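Reducing-end xylose-releasing exo-oligoxylanase Rex8A (Paenibacillus barcinonensis, PDB 6SUD) hydrolyses short linear and branched xylooligosaccharides from the reducing end, releasing xylose, as a family 8 glycoside hydrolase. Local coordinates at residues Arg292-Phe297 with Pro339-Phe344; Phe138-Arg143 with Tyr151-Gln156. The protein carries 1 engineered substitution. One frame throughout, in Å; residues are numbered along the deposited sequence.

Two helix-helix contacts placed far from the catalytic cleft illustrate how a mainly helical glycosidase scaffold is put together. Interaction 2 comes first along the chain and is local: helix 127-144 and helix 153-170 are successive, and only seven residues separate the two segments. Interaction 1 follows, and reaches further, joining helix 285-297 to the start of helix 341-349 across 41 intervening residues that include helix 322-331. The centres of interactions 1 and 2 are 37 Å apart, on opposite sides of the chain's centre; their nearest atoms are about 22 Å apart, and they share no secondary-structure element. Both belong to the family 8 region, so each ties together a different flank of one catalytic domain.

Interaction 1 of 2, residues Arg292-Phe297 with Pro339-Phe344; sequences RIQAFF and PDADSF
The side chain of Gln294 lies along the ring of Phe344, the two running past each other in opposite directions with the amide and ring planes 15° apart. Gln294 CG and CD both meet Phe344 CD2, the CG-CD2 distance being 3.8 Å. With CG beside the backbone N (chi1 -81°) and the chain extended beyond it, the amide is carried along the ring toward its CB end, at the start of helix 341-349. There OE1 comes within 3.3 Å of Ala341 CA and takes a hydrogen bond from a water at 3.0 Å, which in turn accepts a weak one from Asp340 N. The other amide end, NE2, is bonded to Asn329 O and Ser333 OG, fixing the rotation of the group. A smaller side chain such as alanine here would probably leave Asn329 O and Ser333 OG without this donor and open a gap beside the Phe344 ring.

The ring's far end reaches the helix of Gln294 itself. Gln294 O sits at the ring edge, 3.4 Å from Phe344 CE2, while Phe297 CB touches Phe344 CZ at 3.9 Å. Asp340 OD2 lies beside Ala295 CA at 3.6 Å, without a hydrogen bond to this segment. Leu326 and Asn329 of helix 322-331 also pack on Phe344. An aromatic residue of one helix's first turn is thus set against helix 285-297 within the (alpha/alpha)6 barrel of glycoside hydrolase family 8.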
loop_
_atom_site.group_PDB
_atom_site.type_symbol
_atom_site.label_atom_id
_atom_site.label_comp_id
_atom_site.label_asym_id
_atom_site.label_seq_id
_atom_site.Cartn_x
_atom_site.Cartn_y
_atom_site.Cartn_z
ATOM N N ARG A 292 14.219 5.664 13.568
ATOM C CA ARG A 292 13.661 5.207 14.868
ATOM C C ARG A 292 13.135 3.794 14.734
ATOM O O ARG A 292 13.533 2.939 15.556
ATOM C CB ARG A 292 12.503 6.074 15.367
ATOM C CG ARG A 292 12.977 7.395 15.922
ATOM C CD ARG A 292 11.949 8.187 16.691
ATOM N NE ARG A 292 12.572 9.494 16.912
ATOM C CZ ARG A 292 12.140 10.666 16.447
ATOM N NH1 ARG A 292 11.024 10.755 15.740
ATOM N NH2 ARG A 292 12.814 11.767 16.726
ATOM N N ILE A 293 12.289 3.553 13.734
ATOM C CA ILE A 293 11.700 2.191 13.600
ATOM C C ILE A 293 12.826 1.205 13.288
ATOM O O ILE A 293 12.782 0.113 13.853
ATOM C CB ILE A 293 10.518 2.136 12.617
ATOM C CG1 ILE A 293 9.628 0.938 12.953
ATOM C CG2 ILE A 293 10.980 2.162 11.171
ATOM C CD1 ILE A 293 8.384 0.805 12.099
ATOM N N GLN A 294 13.830 1.576 12.482
ATOM C CA GLN A 294 14.962 0.646 12.183
ATOM C C GLN A 294 15.777 0.396 13.455
ATOM O O GLN A 294 16.149 -0.739 13.696
ATOM C CB GLN A 294 15.838 1.166 11.048
ATOM C CG GLN A 294 15.244 0.878 9.679
ATOM C CD GLN A 294 16.198 1.190 8.555
ATOM O OE1 GLN A 294 17.215 1.867 8.730
ATOM N NE2 GLN A 294 15.882 0.664 7.385
ATOM N N ALA A 295 16.062 1.438 14.232
ATOM C CA ALA A 295 16.724 1.315 15.548
ATOM C C ALA A 295 15.911 0.358 16.432
ATOM O O ALA A 295 16.535 -0.514 17.079
ATOM C CB ALA A 295 16.886 2.672 16.177
ATOM N N PHE A 296 14.575 0.496 16.461
ATOM C CA PHE A 296 13.698 -0.346 17.319
ATOM C C PHE A 296 13.910 -1.825 16.976
ATOM O O PHE A 296 14.000 -2.615 17.913
ATOM C CB PHE A 296 12.209 0.009 17.227
ATOM C CG PHE A 296 11.364 -0.820 18.165
ATOM C CD1 PHE A 296 11.279 -0.527 19.523
ATOM C CD2 PHE A 296 10.704 -1.938 17.699
ATOM C CE1 PHE A 296 10.527 -1.327 20.374
ATOM C CE2 PHE A 296 9.982 -2.759 18.555
ATOM C CZ PHE A 296 9.878 -2.437 19.887
ATOM N N PHE A 297 14.042 -2.179 15.699
ATOM C CA PHE A 297 14.112 -3.597 15.244
ATOM C C PHE A 297 15.557 -4.035 14.972
ATOM O O PHE A 297 15.738 -5.180 14.522
ATOM C CB PHE A 297 13.216 -3.817 14.023
ATOM C CG PHE A 297 11.763 -3.836 14.406
ATOM C CD1 PHE A 297 11.252 -4.854 15.192
ATOM C CD2 PHE A 297 10.925 -2.789 14.049
ATOM C CE1 PHE A 297 9.918 -4.861 15.570
ATOM C CE2 PHE A 297 9.599 -2.790 14.441
ATOM C CZ PHE A 297 9.096 -3.816 15.209
ATOM N N PRO A 339 22.587 4.021 11.457
ATOM C CA PRO A 339 23.550 2.920 11.373
ATOM C C PRO A 339 22.964 1.557 10.973
ATOM O O PRO A 339 23.714 0.608 10.901
ATOM C CB PRO A 339 24.118 2.822 12.794
ATOM C CG PRO A 339 23.033 3.404 13.705
ATOM C CD PRO A 339 22.233 4.364 12.848
ATOM N N ASP A 340 21.657 1.490 10.722
ATOM C CA ASP A 340 20.923 0.224 10.508
ATOM C C ASP A 340 20.456 0.120 9.054
ATOM O O ASP A 340 20.070 -0.991 8.659
ATOM C CB ASP A 340 19.752 0.139 11.486
ATOM C CG ASP A 340 20.211 0.218 12.932
ATOM O OD1 ASP A 340 21.077 -0.617 13.298
ATOM O OD2 ASP A 340 19.734 1.133 13.674
ATOM N N ALA A 341 20.447 1.216 8.291
ATOM C CA ALA A 341 19.870 1.228 6.925
ATOM C C ALA A 341 20.535 0.130 6.089
ATOM O O ALA A 341 19.814 -0.697 5.481
ATOM C CB ALA A 341 20.029 2.576 6.270
ATOM N N ASP A 342 21.866 0.097 6.078
ATOM C CA ASP A 342 22.626 -0.774 5.147
ATOM C C ASP A 342 22.367 -2.234 5.546
ATOM O O ASP A 342 22.145 -3.070 4.647
ATOM C CB ASP A 342 24.103 -0.372 5.094
ATOM C CG ASP A 342 24.391 0.936 4.379
ATOM O OD1 ASP A 342 23.471 1.463 3.731
ATOM O OD2 ASP A 342 25.556 1.409 4.462
ATOM N N SER A 343 22.322 -2.538 6.843
ATOM C CA SER A 343 22.132 -3.935 7.299
ATOM C C SER A 343 20.706 -4.433 7.013
ATOM O O SER A 343 20.582 -5.617 6.694
ATOM C CB SER A 343 22.577 -4.135 8.715
ATOM O OG SER A 343 22.036 -3.148 9.550
ATOM N N PHE A 344 19.665 -3.590 7.046
ATOM C CA PHE A 344 18.282 -4.044 6.713
ATOM C C PHE A 344 18.159 -4.359 5.218
ATOM O O PHE A 344 17.384 -5.264 4.846
ATOM C CB PHE A 344 17.222 -3.009 7.079
ATOM C CG PHE A 344 16.676 -3.171 8.470
ATOM C CD1 PHE A 344 15.730 -4.142 8.756
ATOM C CD2 PHE A 344 17.133 -2.373 9.504
ATOM C CE1 PHE A 344 15.238 -4.299 10.041
ATOM C CE2 PHE A 344 16.639 -2.530 10.789
ATOM C CZ PHE A 344 15.690 -3.488 11.057
HETATM O O HOH W 1 19.079 3.544 10.335
#

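Interaction 2 of 2, residues Phe138-Arg143 with Tyr151-Gln156; sequences FFASNR and YDYQAQ
Ala140 and Tyr153 make the apolar centre of this contact through a CH-pi interaction. The methyl CB of Ala140 stands over one face of the tyrosine ring, 3.9 Å from its centroid and close to the ring normal. On the opposite face Tyr151 O lies 3.3 Å above the plane, over the middle of the ring, so the tyrosine is held between a methyl group of one helix and a carbonyl from the loop that leads into its own. Its CG is beside the backbone N (chi1 -53°), which turns the ring to meet Ala140, and its OH is anchored beyond the contact by hydrogen bonds with Asp89 and Lys85 of helix 85-99.

Van der Waals contacts continue along the helices. Ser141 CB meets Tyr153 CB at 4.0 Å, and Ser141 OG, placed opposite the backbone N (chi1 -175°), comes within 3.5 Å of Gln154 CB. Further along, Phe138 CE1 approaches Gln154 CG at 4.1 Å, its ring well tilted from the amide, and the ring also packs on Ala157, Arg158 and Leu161 of helix 153-170.

Polar bonding is supplied from the side. Asp146, in the connecting loop, pairs with Ser141 OG through one carboxylate oxygen and with Gln154 N through the other, thereby linking the two helices. At the start of the second helix, Gln156 NE2 gives a nearly straight hydrogen bond at 3.0 Å, on the syn side of Asp152 OD1 but 29° out of the carboxylate plane.

Two successive helices packed antiparallel through small residues across a short loop form an alpha-alpha hairpin, the recurring unit of the (alpha/alpha)6 barrel of glycoside hydrolase family 8.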
loop_
_atom_site.group_PDB
_atom_site.type_symbol
_atom_site.label_atom_id
_atom_site.label_comp_id
_atom_site.label_asym_id
_atom_site.label_seq_id
_atom_site.Cartn_x
_atom_site.Cartn_y
_atom_site.Cartn_z
ATOM N N PHE A 138 -4.119 5.524 -12.866
ATOM C CA PHE A 138 -3.445 6.755 -13.357
ATOM C C PHE A 138 -2.106 6.383 -13.999
ATOM O O PHE A 138 -1.795 6.889 -15.082
ATOM C CB PHE A 138 -3.251 7.800 -12.260
ATOM C CG PHE A 138 -4.487 8.598 -11.943
ATOM C CD1 PHE A 138 -5.245 9.160 -12.964
ATOM C CD2 PHE A 138 -4.863 8.825 -10.628
ATOM C CE1 PHE A 138 -6.394 9.883 -12.679
ATOM C CE2 PHE A 138 -6.006 9.562 -10.346
ATOM C CZ PHE A 138 -6.768 10.083 -11.372
ATOM N N PHE A 139 -1.328 5.504 -13.366
ATOM C CA PHE A 139 -0.006 5.078 -13.901
ATOM C C PHE A 139 -0.212 4.285 -15.199
ATOM O O PHE A 139 0.578 4.454 -16.124
ATOM C CB PHE A 139 0.804 4.274 -12.875
ATOM C CG PHE A 139 1.381 5.070 -11.730
ATOM C CD1 PHE A 139 1.506 6.453 -11.799
ATOM C CD2 PHE A 139 1.801 4.436 -10.572
ATOM C CE1 PHE A 139 2.038 7.175 -10.739
ATOM C CE2 PHE A 139 2.331 5.165 -9.512
ATOM C CZ PHE A 139 2.444 6.528 -9.595
ATOM N N ALA A 140 -1.229 3.429 -15.259
ATOM C CA ALA A 140 -1.569 2.652 -16.476
ATOM C C ALA A 140 -1.847 3.635 -17.621
ATOM O O ALA A 140 -1.305 3.453 -18.717
ATOM C CB ALA A 140 -2.741 1.742 -16.213
ATOM N N SER A 141 -2.636 4.673 -17.367
ATOM C CA SER A 141 -2.997 5.665 -18.410
ATOM C C SER A 141 -1.729 6.359 -18.913
ATOM O O SER A 141 -1.600 6.600 -20.150
ATOM C CB SER A 141 -3.963 6.670 -17.888
ATOM O OG SER A 141 -4.374 7.532 -18.938
ATOM N N ASN A 142 -0.869 6.760 -17.981
ATOM C CA ASN A 142 0.348 7.531 -18.335
ATOM C C ASN A 142 1.315 6.576 -19.041
ATOM O O ASN A 142 1.973 7.051 -19.971
ATOM C CB ASN A 142 0.921 8.311 -17.140
ATOM C CG ASN A 142 -0.057 9.298 -16.539
ATOM O OD1 ASN A 142 -1.031 9.687 -17.184
ATOM N ND2 ASN A 142 0.163 9.682 -15.286
ATOM N N ARG A 143 1.368 5.284 -18.679
ATOM C CA ARG A 143 2.365 4.342 -19.264
ATOM C C ARG A 143 1.904 3.804 -20.625
ATOM O O ARG A 143 2.773 3.668 -21.525
ATOM C CB ARG A 143 2.606 3.101 -18.394
ATOM C CG ARG A 143 3.457 3.337 -17.156
ATOM C CD ARG A 143 4.177 2.052 -16.764
ATOM N NE ARG A 143 5.380 1.850 -17.567
ATOM C CZ ARG A 143 6.399 1.053 -17.239
ATOM N NH1 ARG A 143 6.377 0.363 -16.112
ATOM N NH2 ARG A 143 7.454 0.964 -18.033
ATOM N N TYR A 151 -11.130 -0.269 -19.962
ATOM C CA TYR A 151 -9.667 0.009 -19.934
ATOM C C TYR A 151 -9.396 1.476 -20.282
ATOM O O TYR A 151 -8.258 1.783 -20.660
ATOM C CB TYR A 151 -8.936 -1.007 -20.820
ATOM C CG TYR A 151 -9.310 -2.441 -20.526
ATOM C CD1 TYR A 151 -8.727 -3.152 -19.492
ATOM C CD2 TYR A 151 -10.274 -3.095 -21.277
ATOM C CE1 TYR A 151 -9.101 -4.458 -19.213
ATOM C CE2 TYR A 151 -10.642 -4.407 -21.031
ATOM C CZ TYR A 151 -10.053 -5.096 -19.989
ATOM O OH TYR A 151 -10.416 -6.395 -19.718
ATOM N N ASP A 152 -10.410 2.345 -20.141
ATOM C CA ASP A 152 -10.260 3.822 -20.166
ATOM C C ASP A 152 -9.741 4.259 -18.788
ATOM O O ASP A 152 -10.497 4.883 -18.030
ATOM C CB ASP A 152 -11.569 4.520 -20.556
ATOM C CG ASP A 152 -12.786 4.151 -19.725
ATOM O OD1 ASP A 152 -12.906 2.989 -19.367
ATOM O OD2 ASP A 152 -13.622 5.047 -19.460
ATOM N N TYR A 153 -8.470 3.952 -18.502
ATOM C CA TYR A 153 -7.868 3.960 -17.142
ATOM C C TYR A 153 -8.028 5.316 -16.444
ATOM O O TYR A 153 -8.438 5.330 -15.260
ATOM C CB TYR A 153 -6.381 3.613 -17.215
ATOM C CG TYR A 153 -6.068 2.344 -17.951
ATOM C CD1 TYR A 153 -6.509 1.115 -17.492
ATOM C CD2 TYR A 153 -5.291 2.366 -19.096
ATOM C CE1 TYR A 153 -6.196 -0.061 -18.155
ATOM C CE2 TYR A 153 -4.969 1.199 -19.771
ATOM C CZ TYR A 153 -5.423 -0.017 -19.301
ATOM O OH TYR A 153 -5.105 -1.174 -19.959
ATOM N N GLN A 154 -7.713 6.426 -17.128
ATOM C CA GLN A 154 -7.743 7.776 -16.496
ATOM C C GLN A 154 -9.167 8.075 -16.021
ATOM O O GLN A 154 -9.317 8.499 -14.863
ATOM C CB GLN A 154 -7.265 8.885 -17.437
ATOM C CG GLN A 154 -7.074 10.222 -16.738
ATOM C CD GLN A 154 -6.804 11.342 -17.716
ATOM O OE1 GLN A 154 -5.674 11.789 -17.880
ATOM N NE2 GLN A 154 -7.845 11.796 -18.393
ATOM N N ALA A 155 -10.179 7.861 -16.867
ATOM C CA ALA A 155 -11.591 8.161 -16.512
ATOM C C ALA A 155 -12.052 7.224 -15.385
ATOM O O ALA A 155 -12.830 7.668 -14.504
ATOM C CB ALA A 155 -12.478 8.072 -17.724
ATOM N N GLN A 156 -11.578 5.975 -15.387
ATOM C CA GLN A 156 -11.878 4.982 -14.322
ATOM C C GLN A 156 -11.292 5.476 -12.995
ATOM O O GLN A 156 -12.014 5.463 -12.005
ATOM C CB GLN A 156 -11.356 3.588 -14.688
ATOM C CG GLN A 156 -12.065 2.937 -15.882
ATOM C CD GLN A 156 -13.529 2.636 -15.650
ATOM O OE1 GLN A 156 -13.984 2.440 -14.521
ATOM N NE2 GLN A 156 -14.289 2.579 -16.735
#